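Long-range contacts in GCN5-related N-acetyltransferase (Streptococcus suis, PDB 3G3S), which probably transfers an acetyl group from acetyl-coenzyme A to an amine of an acceptor substrate: residues Ser83-Glu87 / Tyr243-Glu247; Ser123-Ile129 / Leu161-His167; Gln170-Ser176 / Glu188-Arg192. All coordinates share one frame; numbering follows the deposited sequence.

Interaction 1: residues Ser83-Glu87 / Tyr243-Glu247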
loop_
_atom_site.group_PDB
_atom_site.type_symbol
_atom_site.label_atom_id
_atom_site.label_comp_id
_atom_site.label_asym_id
_atom_site.label_seq_id
_atom_site.Cartn_x
_atom_site.Cartn_y
_atom_site.Cartn_z
ATOM N N SER A 83 5.040 -26.883 10.754
ATOM C CA SER A 83 6.241 -27.389 11.412
ATOM C C SER A 83 6.395 -28.897 11.264
ATOM O O SER A 83 7.494 -29.396 11.058
ATOM C CB SER A 83 6.222 -27.028 12.885
ATOM O OG SER A 83 6.214 -25.626 13.021
ATOM N N ASP A 84 5.279 -29.602 11.408
ATOM C CA ASP A 84 5.258 -31.037 11.324
ATOM C C ASP A 84 5.641 -31.466 9.928
ATOM O O ASP A 84 6.333 -32.467 9.762
ATOM C CB ASP A 84 3.873 -31.602 11.664
ATOM C CG ASP A 84 3.503 -31.444 13.129
ATOM O OD1 ASP A 84 4.360 -31.133 13.963
ATOM O OD2 ASP A 84 2.335 -31.672 13.440
ATOM N N LEU A 85 5.205 -30.718 8.918
ATOM C CA LEU A 85 5.567 -31.073 7.543
ATOM C C LEU A 85 7.047 -30.830 7.297
ATOM O O LEU A 85 7.721 -31.640 6.686
ATOM C CB LEU A 85 4.730 -30.292 6.536
ATOM C CG LEU A 85 5.025 -30.620 5.066
ATOM C CD1 LEU A 85 4.714 -32.098 4.831
ATOM C CD2 LEU A 85 4.259 -29.666 4.085
ATOM N N ILE A 86 7.543 -29.688 7.746
ATOM C CA ILE A 86 8.955 -29.349 7.587
ATOM C C ILE A 86 9.823 -30.459 8.200
ATOM O O ILE A 86 10.758 -30.946 7.584
ATOM C CB ILE A 86 9.288 -27.957 8.275
ATOM C CG1 ILE A 86 8.601 -26.794 7.533
ATOM C CG2 ILE A 86 10.767 -27.697 8.284
ATOM C CD1 ILE A 86 8.538 -25.431 8.312
ATOM N N GLU A 87 9.497 -30.859 9.427
ATOM C CA GLU A 87 10.315 -31.841 10.143
ATOM C C GLU A 87 10.225 -33.184 9.485
ATOM O O GLU A 87 11.219 -33.885 9.388
ATOM C CB GLU A 87 9.923 -31.949 11.591
ATOM C CG GLU A 87 10.258 -30.656 12.351
ATOM C CD GLU A 87 9.875 -30.676 13.779
ATOM O OE1 GLU A 87 9.414 -31.720 14.256
ATOM O OE2 GLU A 87 10.028 -29.629 14.437
ATOM N N TYR A 243 8.546 -17.744 19.061
ATOM C CA TYR A 243 7.915 -18.466 17.966
ATOM C C TYR A 243 8.899 -19.423 17.279
ATOM O O TYR A 243 10.109 -19.245 17.375
ATOM C CB TYR A 243 7.269 -17.487 16.986
ATOM C CG TYR A 243 8.184 -16.659 16.122
ATOM C CD1 TYR A 243 8.695 -17.164 14.957
ATOM C CD2 TYR A 243 8.454 -15.323 16.408
ATOM C CE1 TYR A 243 9.493 -16.417 14.158
ATOM C CE2 TYR A 243 9.269 -14.559 15.574
ATOM C CZ TYR A 243 9.775 -15.131 14.451
ATOM O OH TYR A 243 10.554 -14.437 13.578
ATOM N N GLN A 244 8.355 -20.446 16.623
ATOM C CA GLN A 244 9.158 -21.445 15.928
ATOM C C GLN A 244 9.740 -20.982 14.594
ATOM O O GLN A 244 9.054 -20.375 13.775
ATOM C CB GLN A 244 8.327 -22.715 15.634
ATOM C CG GLN A 244 7.778 -23.445 16.886
ATOM C CD GLN A 244 7.147 -24.800 16.574
ATOM O OE1 GLN A 244 7.258 -25.318 15.451
ATOM N NE2 GLN A 244 6.477 -25.387 17.578
ATOM N N ALA A 245 10.998 -21.338 14.361
ATOM C CA ALA A 245 11.688 -21.038 13.108
ATOM C C ALA A 245 12.600 -22.206 12.768
ATOM O O ALA A 245 12.969 -23.003 13.664
ATOM C CB ALA A 245 12.496 -19.700 13.200
ATOM N N TYR A 246 12.925 -22.297 11.476
ATOM C CA TYR A 246 13.813 -23.319 10.930
ATOM C C TYR A 246 14.796 -22.736 9.923
ATOM O O TYR A 246 14.479 -21.779 9.232
ATOM C CB TYR A 246 13.010 -24.424 10.215
ATOM C CG TYR A 246 12.078 -25.229 11.087
ATOM C CD1 TYR A 246 10.766 -24.812 11.325
ATOM C CD2 TYR A 246 12.490 -26.423 11.652
ATOM C CE1 TYR A 246 9.906 -25.553 12.088
ATOM C CE2 TYR A 246 11.634 -27.168 12.429
ATOM C CZ TYR A 246 10.355 -26.722 12.665
ATOM O OH TYR A 246 9.541 -27.483 13.461
ATOM N N GLU A 247 15.973 -23.350 9.843
ATOM C CA GLU A 247 16.992 -23.090 8.835
ATOM C C GLU A 247 17.440 -24.420 8.294
ATOM O O GLU A 247 17.322 -25.433 8.983
ATOM C CB GLU A 247 18.232 -22.528 9.453
ATOM C CG GLU A 247 18.199 -21.075 9.735
ATOM C CD GLU A 247 19.324 -20.686 10.660
ATOM O OE1 GLU A 247 20.108 -21.591 11.053
ATOM O OE2 GLU A 247 19.392 -19.489 11.019
HETATM O O HOH W 1 7.778 -28.315 16.111
#

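Interaction 2: residues Ser123-Ile129 / Leu161-His167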
loop_
_atom_site.group_PDB
_atom_site.type_symbol
_atom_site.label_atom_id
_atom_site.label_comp_id
_atom_site.label_asym_id
_atom_site.label_seq_id
_atom_site.Cartn_x
_atom_site.Cartn_y
_atom_site.Cartn_z
ATOM N N SER A 123 36.260 7.845 19.954
ATOM C CA SER A 123 37.036 6.976 19.072
ATOM C C SER A 123 36.203 6.430 17.905
ATOM O O SER A 123 36.727 6.174 16.811
ATOM C CB SER A 123 37.582 5.802 19.887
ATOM O OG SER A 123 38.285 4.895 19.066
ATOM N N PHE A 124 34.911 6.250 18.157
ATOM C CA PHE A 124 33.976 5.747 17.163
ATOM C C PHE A 124 33.264 6.899 16.462
ATOM O O PHE A 124 33.101 7.986 17.014
ATOM C CB PHE A 124 32.999 4.797 17.836
ATOM C CG PHE A 124 33.666 3.611 18.434
ATOM C CD1 PHE A 124 33.859 2.469 17.696
ATOM C CD2 PHE A 124 34.162 3.654 19.714
ATOM C CE1 PHE A 124 34.506 1.380 18.229
ATOM C CE2 PHE A 124 34.809 2.551 20.256
ATOM C CZ PHE A 124 34.970 1.415 19.511
ATOM N N ASP A 125 32.896 6.656 15.215
ATOM C CA ASP A 125 32.213 7.615 14.394
ATOM C C ASP A 125 30.966 6.937 13.879
ATOM O O ASP A 125 31.066 5.908 13.203
ATOM C CB ASP A 125 33.075 8.033 13.199
ATOM C CG ASP A 125 33.971 9.225 13.501
ATOM O OD1 ASP A 125 33.457 10.364 13.523
ATOM O OD2 ASP A 125 35.192 9.029 13.658
HETATM N N MSE A 126 29.810 7.507 14.187
HETATM C CA MSE A 126 28.544 6.980 13.718
HETATM C C MSE A 126 28.095 7.801 12.543
HETATM O O MSE A 126 28.154 9.013 12.595
HETATM C CB MSE A 126 27.476 6.994 14.783
HETATM C CG MSE A 126 26.179 6.383 14.249
HETATM SE SE MSE A 126 25.463 5.385 15.547
HETATM C CE MSE A 126 25.210 6.779 16.980
ATOM N N LYS A 127 27.615 7.123 11.506
ATOM C CA LYS A 127 27.240 7.760 10.272
ATOM C C LYS A 127 26.053 7.084 9.635
ATOM O O LYS A 127 25.932 5.873 9.739
ATOM C CB LYS A 127 28.397 7.603 9.275
ATOM C CG LYS A 127 29.640 8.416 9.543
ATOM C CD LYS A 127 30.658 8.236 8.406
ATOM C CE LYS A 127 31.425 9.529 8.157
ATOM N NZ LYS A 127 32.504 9.407 7.147
ATOM N N LEU A 128 25.197 7.848 8.952
ATOM C CA LEU A 128 24.119 7.244 8.181
ATOM C C LEU A 128 24.747 6.589 6.979
ATOM O O LEU A 128 25.750 7.083 6.473
ATOM C CB LEU A 128 23.118 8.271 7.674
ATOM C CG LEU A 128 22.173 8.823 8.719
ATOM C CD1 LEU A 128 21.473 9.998 8.078
ATOM C CD2 LEU A 128 21.192 7.725 9.218
ATOM N N ILE A 129 24.152 5.478 6.532
ATOM C CA ILE A 129 24.639 4.754 5.377
ATOM C C ILE A 129 24.308 5.560 4.147
ATOM O O ILE A 129 23.158 5.929 3.952
ATOM C CB ILE A 129 23.998 3.348 5.258
ATOM C CG1 ILE A 129 24.435 2.450 6.424
ATOM C CG2 ILE A 129 24.368 2.701 3.930
ATOM C CD1 ILE A 129 23.577 1.163 6.587
ATOM N N LEU A 161 16.938 2.583 5.146
ATOM C CA LEU A 161 17.502 3.533 6.075
ATOM C C LEU A 161 18.447 2.756 6.996
ATOM O O LEU A 161 18.119 1.645 7.466
ATOM C CB LEU A 161 16.386 4.191 6.894
ATOM C CG LEU A 161 16.834 5.244 7.918
ATOM C CD1 LEU A 161 17.448 6.420 7.176
ATOM C CD2 LEU A 161 15.680 5.679 8.794
ATOM N N GLY A 162 19.616 3.330 7.255
ATOM C CA GLY A 162 20.547 2.684 8.152
ATOM C C GLY A 162 21.702 3.541 8.575
ATOM O O GLY A 162 21.959 4.603 8.003
ATOM N N CYS A 163 22.384 3.079 9.610
ATOM C CA CYS A 163 23.581 3.743 10.075
ATOM C C CYS A 163 24.624 2.737 10.592
ATOM O O CYS A 163 24.302 1.619 11.008
ATOM C CB CYS A 163 23.240 4.796 11.114
ATOM S SG CYS A 163 22.728 4.157 12.596
ATOM N N VAL A 164 25.876 3.171 10.537
ATOM C CA VAL A 164 27.028 2.372 10.876
ATOM C C VAL A 164 27.973 3.095 11.811
ATOM O O VAL A 164 27.963 4.314 11.883
ATOM C CB VAL A 164 27.810 1.990 9.596
ATOM C CG1 VAL A 164 26.976 1.090 8.767
ATOM C CG2 VAL A 164 28.199 3.218 8.798
ATOM N N ILE A 165 28.761 2.310 12.525
ATOM C CA ILE A 165 29.779 2.811 13.430
ATOM C C ILE A 165 31.131 2.446 12.800
ATOM O O ILE A 165 31.334 1.315 12.340
ATOM C CB ILE A 165 29.615 2.249 14.847
ATOM C CG1 ILE A 165 28.489 2.987 15.580
ATOM C CG2 ILE A 165 30.919 2.406 15.646
ATOM C CD1 ILE A 165 28.024 2.296 16.856
ATOM N N LEU A 166 32.020 3.424 12.712
ATOM C CA LEU A 166 33.340 3.208 12.163
ATOM C C LEU A 166 34.404 3.307 13.247
ATOM O O LEU A 166 34.256 4.049 14.210
ATOM C CB LEU A 166 33.654 4.240 11.080
ATOM C CG LEU A 166 33.115 4.160 9.653
ATOM C CD1 LEU A 166 31.638 3.906 9.636
ATOM C CD2 LEU A 166 33.451 5.458 8.968
ATOM N N HIS A 167 35.486 2.569 13.088
ATOM C CA HIS A 167 36.604 2.669 14.020
ATOM C C HIS A 167 37.859 2.414 13.232
ATOM O O HIS A 167 37.915 1.441 12.498
ATOM C CB HIS A 167 36.457 1.655 15.116
ATOM C CG HIS A 167 37.469 1.795 16.199
ATOM N ND1 HIS A 167 38.445 0.855 16.430
ATOM C CD2 HIS A 167 37.653 2.768 17.121
ATOM C CE1 HIS A 167 39.180 1.239 17.459
ATOM N NE2 HIS A 167 38.722 2.399 17.894
HETATM O O HOH W 2 20.696 5.351 5.083
#

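Interaction 3: residues Gln170-Ser176 / Glu188-Arg192. With EDO (1,2-ethanediol), chain F.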
loop_
_atom_site.group_PDB
_atom_site.type_symbol
_atom_site.label_atom_id
_atom_site.label_comp_id
_atom_site.label_asym_id
_atom_site.label_seq_id
_atom_site.Cartn_x
_atom_site.Cartn_y
_atom_site.Cartn_z
ATOM N N GLN A 170 37.215 1.563 9.633
ATOM C CA GLN A 170 36.481 0.377 9.218
ATOM C C GLN A 170 35.094 0.382 9.842
ATOM O O GLN A 170 34.889 0.931 10.938
ATOM C CB GLN A 170 37.218 -0.890 9.667
ATOM C CG GLN A 170 38.645 -0.972 9.205
ATOM C CD GLN A 170 39.408 -2.202 9.746
ATOM O OE1 GLN A 170 38.843 -3.294 9.906
ATOM N NE2 GLN A 170 40.703 -2.019 10.015
ATOM N N VAL A 171 34.127 -0.149 9.108
ATOM C CA VAL A 171 32.793 -0.338 9.600
ATOM C C VAL A 171 32.899 -1.510 10.547
ATOM O O VAL A 171 33.356 -2.588 10.154
ATOM C CB VAL A 171 31.790 -0.647 8.474
ATOM C CG1 VAL A 171 30.444 -1.099 9.060
ATOM C CG2 VAL A 171 31.643 0.582 7.576
ATOM N N VAL A 172 32.507 -1.281 11.801
ATOM C CA VAL A 172 32.557 -2.320 12.835
ATOM C C VAL A 172 31.192 -2.687 13.430
ATOM O O VAL A 172 31.099 -3.666 14.160
ATOM C CB VAL A 172 33.555 -1.924 13.943
ATOM C CG1 VAL A 172 34.950 -1.728 13.343
ATOM C CG2 VAL A 172 33.097 -0.675 14.677
ATOM N N SER A 173 30.150 -1.899 13.154
ATOM C CA SER A 173 28.817 -2.202 13.645
ATOM C C SER A 173 27.826 -1.387 12.830
ATOM O O SER A 173 28.205 -0.389 12.181
ATOM C CB SER A 173 28.681 -1.884 15.154
ATOM O OG SER A 173 27.419 -2.356 15.613
ATOM N N GLY A 174 26.563 -1.815 12.843
ATOM C CA GLY A 174 25.533 -1.129 12.088
ATOM C C GLY A 174 24.139 -1.606 12.429
ATOM O O GLY A 174 23.927 -2.751 12.921
ATOM N N ALA A 175 23.192 -0.691 12.229
ATOM C CA ALA A 175 21.768 -0.948 12.440
ATOM C C ALA A 175 21.099 -0.411 11.206
ATOM O O ALA A 175 21.253 0.766 10.882
ATOM C CB ALA A 175 21.246 -0.252 13.664
ATOM N N SER A 176 20.381 -1.257 10.484
ATOM C CA SER A 176 19.811 -0.839 9.200
ATOM C C SER A 176 18.523 -1.564 8.871
ATOM O O SER A 176 18.089 -2.456 9.585
ATOM C CB SER A 176 20.844 -1.055 8.070
ATOM O OG SER A 176 20.385 -0.626 6.805
ATOM N N GLU A 188 17.759 -4.698 11.313
ATOM C CA GLU A 188 18.858 -5.635 11.284
ATOM C C GLU A 188 19.955 -4.913 12.027
ATOM O O GLU A 188 20.271 -3.788 11.659
ATOM C CB GLU A 188 19.318 -5.834 9.859
ATOM C CG GLU A 188 20.638 -6.575 9.673
ATOM C CD GLU A 188 20.573 -8.069 9.962
ATOM O OE1 GLU A 188 19.485 -8.645 10.120
ATOM O OE2 GLU A 188 21.656 -8.671 10.005
ATOM N N VAL A 189 20.525 -5.563 13.034
ATOM C CA VAL A 189 21.658 -5.035 13.757
ATOM C C VAL A 189 22.780 -6.067 13.679
ATOM O O VAL A 189 22.544 -7.281 13.868
ATOM C CB VAL A 189 21.322 -4.746 15.230
ATOM C CG1 VAL A 189 22.522 -4.167 15.913
ATOM C CG2 VAL A 189 20.140 -3.787 15.333
ATOM N N ASP A 190 24.002 -5.597 13.418
ATOM C CA ASP A 190 25.173 -6.468 13.332
ATOM C C ASP A 190 26.424 -5.772 13.893
ATOM O O ASP A 190 26.588 -4.558 13.705
ATOM C CB ASP A 190 25.441 -6.804 11.875
ATOM C CG ASP A 190 24.397 -7.740 11.261
ATOM O OD1 ASP A 190 24.310 -8.892 11.728
ATOM O OD2 ASP A 190 23.730 -7.355 10.263
ATOM N N THR A 191 27.289 -6.530 14.573
ATOM C CA THR A 191 28.555 -6.030 15.056
ATOM C C THR A 191 29.658 -6.995 14.683
ATOM O O THR A 191 29.500 -8.199 14.819
ATOM C CB THR A 191 28.524 -5.840 16.547
ATOM O OG1 THR A 191 27.472 -4.917 16.848
ATOM C CG2 THR A 191 29.868 -5.295 17.075
ATOM N N ARG A 192 30.794 -6.470 14.233
ATOM C CA ARG A 192 31.882 -7.327 13.821
ATOM C C ARG A 192 32.405 -8.076 15.066
ATOM O O ARG A 192 32.467 -7.514 16.153
ATOM C CB ARG A 192 32.931 -6.508 13.084
ATOM C CG ARG A 192 33.728 -7.360 12.164
ATOM C CD ARG A 192 34.686 -6.544 11.376
ATOM N NE ARG A 192 35.773 -5.985 12.173
ATOM C CZ ARG A 192 36.680 -5.143 11.685
ATOM N NH1 ARG A 192 36.568 -4.713 10.451
ATOM N NH2 ARG A 192 37.659 -4.682 12.457
HETATM C C1 EDO F . 15.806 -9.323 9.916
HETATM O O1 EDO F . 16.880 -9.460 10.854
HETATM C C2 EDO F . 14.488 -9.789 10.517
HETATM O O2 EDO F . 14.539 -9.729 11.948
HETATM O O HOH W 3 34.103 -4.528 8.511
#

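Interaction 1: residues Ser83-Glu87 / Tyr243-Glu247
Helical segment 83-87 runs beside strand segment 243-247 with only 24° between their directions and 10.4 Å between their axes, so that Ser83 comes opposite Gln244 and Ile86 opposite Tyr246. Much of the gap is bridged by the Tyr246 side chain. Ile86 sets CG2 over one face of the Tyr246 ring, 4.0 Å from the ring centroid, in a CH-pi contact, while Ile86 CD1 reaches Tyr246 CD1 at 3.8 Å. At the phenol end the extended Glu87 side chain crosses that of Tyr246 at about a right angle, its carboxylate plane turned 70° from the ring, and brings OE2 to the ring edge, where it accepts a hydrogen bond from Tyr246 OH; the modelled 2.4 Å between these two oxygens is very short and the exact length is doubtful. Ser83 OG donates to Gln244 OE1 (2.7 Å), tilted 33° from the carbonyl plane. A water donating to both Gln244 OE1 and Glu87 OE2 joins these two polar pairs, and Gln80 takes the amide NE2, tying both ends of the Gln244 amide to helix 80-90. Strand 239-248 lies between strands 73-77 and 94-102 in the sheet, Phe96 meets the Tyr246 ring, and Leu65 of helix 62-68 packs on Ile86.

Interaction 2: residues Ser123-Ile129 / Leu161-His167
Phe124 and Ser123 meet His167 at one end of an antiparallel strand pair that forms one margin of the GNAT sheet, strand 125-128 being outermost within the chain and strand 162-167 its inner neighbour. Asp125-Leu166 and Lys127-Val164 are the hydrogen-bonded pairs; Met126-Ile165 and Leu128-Cys163 are non-hydrogen-bonded. The side chains divide accordingly between two faces.

On the face of Met126, Ile165 and Cys163, selenomethionine Met126 starts with CG anti to its backbone N (chi1 -178°) and then bends at its next two torsions, bringing SE alongside Ile165 CG1 at 3.9 Å. The other branch of Ile165, CG2, touches Phe124 CD1 at 3.6 Å. Helix 200-214 borders this side, with Gln207 against Met126 and Leu200 against Phe124. The Phe124 ring also forms an offset stack with the His167 imidazole, their centroids 4.5 Å apart and their planes at 23°. The imidazole is held more firmly through ND1, bonded to Tyr195 OH, than through NE2, whose weak bond to Ser123 OG is doubtful because Ser123 has two conformers.

On the opposite face, which carries Asp125, Lys127, Val164 and Leu166, Lys127 turns at its third side-chain torsion and meets Leu166 at about a right angle, CD to CD2 at 4.0 Å. Val164 places CG1 against Ile129 CG1 at 3.7 Å; helix 131-139 backs both Lys127 and Val164 with Leu133. As the outer strand gives out, Ile129 folds its side chain over the neighbouring backbone, CD1 standing 3.7 Å from Gly162 CA. A water accepts from Gly162 N and donates to Ile129 O, and the Ile129 N-H points almost straight at Gly162 O, 2.8 Å away, arriving 41° out of that carbonyl's plane.

Interaction 3: residues Gln170-Ser176 / Glu188-Arg192
Arg192 takes hold of Gln170 through its guanidinium: NH1 donates to Gln170 OE1 at 2.7 Å, lying in the plane of that carbonyl, and NH2 adds a weak bond to the same oxygen at 3.1 Å. The amide and guanidinium planes are nevertheless turned 52° apart. Val172 lays CG1 over the centre of one guanidinium face, 4.1 Å from NH2, so the group is gripped at its edge and covered on a face. Its reach comes from an arginine chain extended through chi2 and bent at chi3 (69°). A water links NH1 to Val171 O, and NE forms a salt bridge with Asp194, which should further restrict the rotation of the group.

Next along the pair, Ser173 OG and Thr191 OG1 share a hydrogen bond of 2.8 Å, and on the same face Ala175 CB touches Val189 CG2 at 4.1 Å. Helix 200-214 lies against this face, with Leu200 and Cys204 on Ser173 and Ala201 on Val189 and Thr191. The backbone ladder holds the register: Gly174-Asp190 and Ser176-Glu188 each exchange two hydrogen bonds, and Val172 O receives Arg192 N at 2.8 Å. At the far end Glu188 OE1 lies 2.8 Å from O1 of a 1,2-ethanediol probably left by crystallisation.

Val172 and Ser173 both face Ile165, a classic beta bulge where strand 170-181 pairs with strand 162-167; its other edge pairs with strand 184-191 as the hairpin. In GNAT enzymes such a hairpin leads into the glycine-rich turn and helix that bind the coenzyme A pyrophosphate; the run from Arg196 to Ala201 is consistent with that motif.

Overall arrangement
All three contacts involve one mixed sheet, but they illustrate different ways of building on it. Interactions 2 and 3 are neighbours, their centres about 8 Å apart, and meet where strand 162-167 bonds to strand 170-181. Both are partly buried antiparallel ladders; interaction 2 forms one margin of the sheet within this chain, with exposed residues on its outermost strand, whereas interaction 3 lies further in. Apolar and stacked side chains dress the first ladder, an arginine-amide grip and a hydroxyl pair the second. Interaction 1, about 36 Å between centres from interaction 2, is a buried helix-on-sheet contact in which hydroxyl, carboxylate and amide bonds gather around a tyrosine. Its segments enclose the other two along the chain.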